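Local coordinates for periplasmic sugar-binding protein (Chloroflexus aurantiacus, PDB 4RXU) that probably binds sugars in the periplasm for an ABC-type transporter and holds beta-D-glucopyranose in the cleft between its two lobes, at residues 38-43 / 47-52. Residues are numbered along the deposited sequence; the frame is centred on the assembly and turned at random.
With BGC (beta-D-glucopyranose), chain C.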
loop_
_atom_site.group_PDB
_atom_site.type_symbol
_atom_site.label_atom_id
_atom_site.label_comp_id
_atom_site.label_asym_id
_atom_site.label_seq_id
_atom_site.Cartn_x
_atom_site.Cartn_y
_atom_site.Cartn_z
ATOM N N PRO A 38 -7.686 5.334 -8.426
ATOM C CA PRO A 38 -8.870 4.531 -8.133
ATOM C C PRO A 38 -9.957 5.227 -7.337
ATOM O O PRO A 38 -11.143 4.993 -7.589
ATOM C CB PRO A 38 -8.293 3.341 -7.359
ATOM C CG PRO A 38 -7.063 3.916 -6.697
ATOM C CD PRO A 38 -6.485 4.773 -7.792
ATOM N N THR A 39 -9.571 6.076 -6.388
ATOM C CA THR A 39 -10.542 6.709 -5.502
ATOM C C THR A 39 -9.905 7.861 -4.754
ATOM O O THR A 39 -8.712 7.812 -4.460
ATOM C CB THR A 39 -11.146 5.691 -4.487
ATOM O OG1 THR A 39 -12.101 6.339 -3.647
ATOM C CG2 THR A 39 -10.079 5.053 -3.620
ATOM N N LYS A 40 -10.714 8.866 -4.422
ATOM C CA LYS A 40 -10.298 9.948 -3.511
ATOM C C LYS A 40 -10.562 9.603 -2.038
ATOM O O LYS A 40 -10.228 10.368 -1.150
ATOM C CB LYS A 40 -11.006 11.269 -3.855
ATOM C CG LYS A 40 -10.415 12.000 -5.049
ATOM C CD LYS A 40 -10.434 13.517 -4.846
ATOM C CE LYS A 40 -11.568 14.225 -5.564
ATOM N NZ LYS A 40 -11.066 15.454 -6.240
ATOM N N ASP A 41 -11.181 8.452 -1.791
ATOM C CA ASP A 41 -11.640 8.083 -0.438
ATOM C C ASP A 41 -10.630 7.251 0.329
ATOM O O ASP A 41 -10.887 6.803 1.447
ATOM C CB ASP A 41 -12.987 7.369 -0.497
ATOM C CG ASP A 41 -14.071 8.244 -1.069
ATOM O OD1 ASP A 41 -14.209 9.410 -0.651
ATOM O OD2 ASP A 41 -14.812 7.758 -1.943
ATOM N N GLU A 42 -9.498 7.029 -0.317
ATOM C CA GLU A 42 -8.305 6.488 0.329
ATOM C C GLU A 42 -7.269 7.583 0.274
ATOM O O GLU A 42 -6.949 8.044 -0.816
ATOM C CB GLU A 42 -7.794 5.225 -0.386
ATOM C CG GLU A 42 -8.750 4.034 -0.319
ATOM C CD GLU A 42 -8.359 2.889 -1.245
ATOM O OE1 GLU A 42 -7.168 2.780 -1.663
ATOM O OE2 GLU A 42 -9.270 2.080 -1.537
ATOM N N PRO A 43 -6.740 8.001 1.436
ATOM C CA PRO A 43 -5.872 9.197 1.419
ATOM C C PRO A 43 -4.646 9.097 0.502
ATOM O O PRO A 43 -4.177 10.090 -0.026
ATOM C CB PRO A 43 -5.415 9.310 2.873
ATOM C CG PRO A 43 -6.521 8.719 3.655
ATOM C CD PRO A 43 -7.169 7.659 2.802
ATOM N N GLN A 47 -2.070 11.971 -2.237
ATOM C CA GLN A 47 -0.629 12.214 -2.339
ATOM C C GLN A 47 -0.196 12.128 -3.806
ATOM O O GLN A 47 0.449 13.036 -4.345
ATOM C CB GLN A 47 0.182 11.241 -1.507
ATOM C CG GLN A 47 -0.033 11.293 0.002
ATOM C CD GLN A 47 1.155 10.682 0.727
ATOM O OE1 GLN A 47 2.315 11.068 0.481
ATOM N NE2 GLN A 47 0.889 9.719 1.602
ATOM N N ASP A 48 -0.563 11.034 -4.474
ATOM C CA ASP A 48 -0.168 10.904 -5.882
ATOM C C ASP A 48 -0.753 12.012 -6.751
ATOM O O ASP A 48 -0.053 12.532 -7.602
ATOM C CB ASP A 48 -0.541 9.542 -6.456
ATOM C CG ASP A 48 0.043 8.415 -5.651
ATOM O OD1 ASP A 48 -0.415 8.250 -4.502
ATOM O OD2 ASP A 48 0.973 7.727 -6.151
ATOM N N GLU A 49 -2.018 12.366 -6.545
ATOM C CA GLU A 49 -2.624 13.486 -7.280
ATOM C C GLU A 49 -1.788 14.761 -7.127
ATOM O O GLU A 49 -1.431 15.402 -8.108
ATOM C CB GLU A 49 -4.065 13.757 -6.812
ATOM C CG GLU A 49 -4.763 14.851 -7.599
ATOM C CD GLU A 49 -6.096 15.217 -7.005
ATOM O OE1 GLU A 49 -6.243 15.106 -5.770
ATOM O OE2 GLU A 49 -6.991 15.627 -7.762
ATOM N N THR A 50 -1.458 15.086 -5.889
ATOM C CA THR A 50 -0.657 16.268 -5.568
ATOM C C THR A 50 0.707 16.226 -6.207
ATOM O O THR A 50 1.141 17.180 -6.852
ATOM C CB THR A 50 -0.501 16.422 -4.043
ATOM O OG1 THR A 50 -1.792 16.732 -3.483
ATOM C CG2 THR A 50 0.562 17.533 -3.707
ATOM N N ARG A 51 1.367 15.078 -6.070
ATOM C CA ARG A 51 2.704 14.929 -6.593
ATOM C C ARG A 51 2.725 14.912 -8.125
ATOM O O ARG A 51 3.665 15.459 -8.732
ATOM C CB ARG A 51 3.371 13.683 -6.026
ATOM C CG ARG A 51 3.478 13.664 -4.507
ATOM C CD ARG A 51 4.372 14.746 -3.982
ATOM N NE ARG A 51 4.481 14.670 -2.523
ATOM C CZ ARG A 51 5.320 15.409 -1.812
ATOM N NH1 ARG A 51 6.129 16.264 -2.425
ATOM N NH2 ARG A 51 5.337 15.291 -0.498
ATOM N N PHE A 52 1.693 14.308 -8.749
ATOM C CA PHE A 52 1.590 14.360 -10.192
ATOM C C PHE A 52 1.470 15.796 -10.661
ATOM O O PHE A 52 2.192 16.231 -11.563
ATOM C CB PHE A 52 0.402 13.547 -10.737
ATOM C CG PHE A 52 0.753 12.109 -11.065
ATOM C CD1 PHE A 52 1.728 11.814 -12.002
ATOM C CD2 PHE A 52 0.102 11.064 -10.439
ATOM C CE1 PHE A 52 2.040 10.503 -12.307
ATOM C CE2 PHE A 52 0.402 9.754 -10.748
ATOM C CZ PHE A 52 1.368 9.470 -11.678
HETATM C C2 BGC C . -1.047 1.429 -1.708
HETATM C C3 BGC C . -0.881 1.934 -0.289
HETATM C C4 BGC C . -2.214 2.470 0.212
HETATM C C5 BGC C . -3.330 1.442 0.021
HETATM C C6 BGC C . -4.707 1.977 0.348
HETATM C C1 BGC C . -2.102 0.340 -1.599
HETATM O O1 BGC C . -2.226 -0.410 -2.771
HETATM O O2 BGC C . 0.204 0.920 -2.181
HETATM O O3 BGC C . 0.113 2.955 -0.297
HETATM O O4 BGC C . -2.109 2.698 1.631
HETATM O O5 BGC C . -3.349 0.974 -1.313
HETATM O O6 BGC C . -4.963 3.224 -0.303
#
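Lys40 and Glu49 approach each other across the first beta-to-alpha connection of a periplasmic sugar-binding fold, where the loop after strand 29-37 runs into helix 44-59. The evidence for a charge interaction is modest: Lys40 NZ lies 4.4 Å from Glu49 OE2, beyond salt-bridge range, so the attraction is probably weak and long-range. Glu49 has a firmer partner in Arg53, one turn further along the helix. Glu49 CG stands anti to its backbone N (chi1 -177°) and the chain continues extended, which carries the carboxylate out toward the lysine.

Backbone proximity is the second element. Pro43 O sits 3.6 Å from Gln47 N, an approach too long to be counted as a hydrogen bond, at the start of the helix. Gln47 directs its amide elsewhere, OE1 to Tyr357 and NE2 to Glu280 and Asp278 O. Only 103 Å² is buried between the segments, consistent with a surface contact.

One side-chain bond inside the loop marks an ST turn just ahead of Glu42: Asp41 N donates to Thr39 OG1 over 3.0 Å at 162°, a nearly straight bond.

Ligand binding is the last element. Glu42 belongs to the glucose pocket, and Arg119 and Trp45 NE1 hold OE1 as well, so three partners fix this oxygen. Replacing Glu42 with an alanine would probably leave the O6 hydroxyl without its acceptor and Arg119 without this salt bridge. The chain is extended beyond CG (chi2 169°), bringing the carboxylate to the sugar's exocyclic arm, where BGC O6 donates to Glu42 OE1 at 2.6 Å.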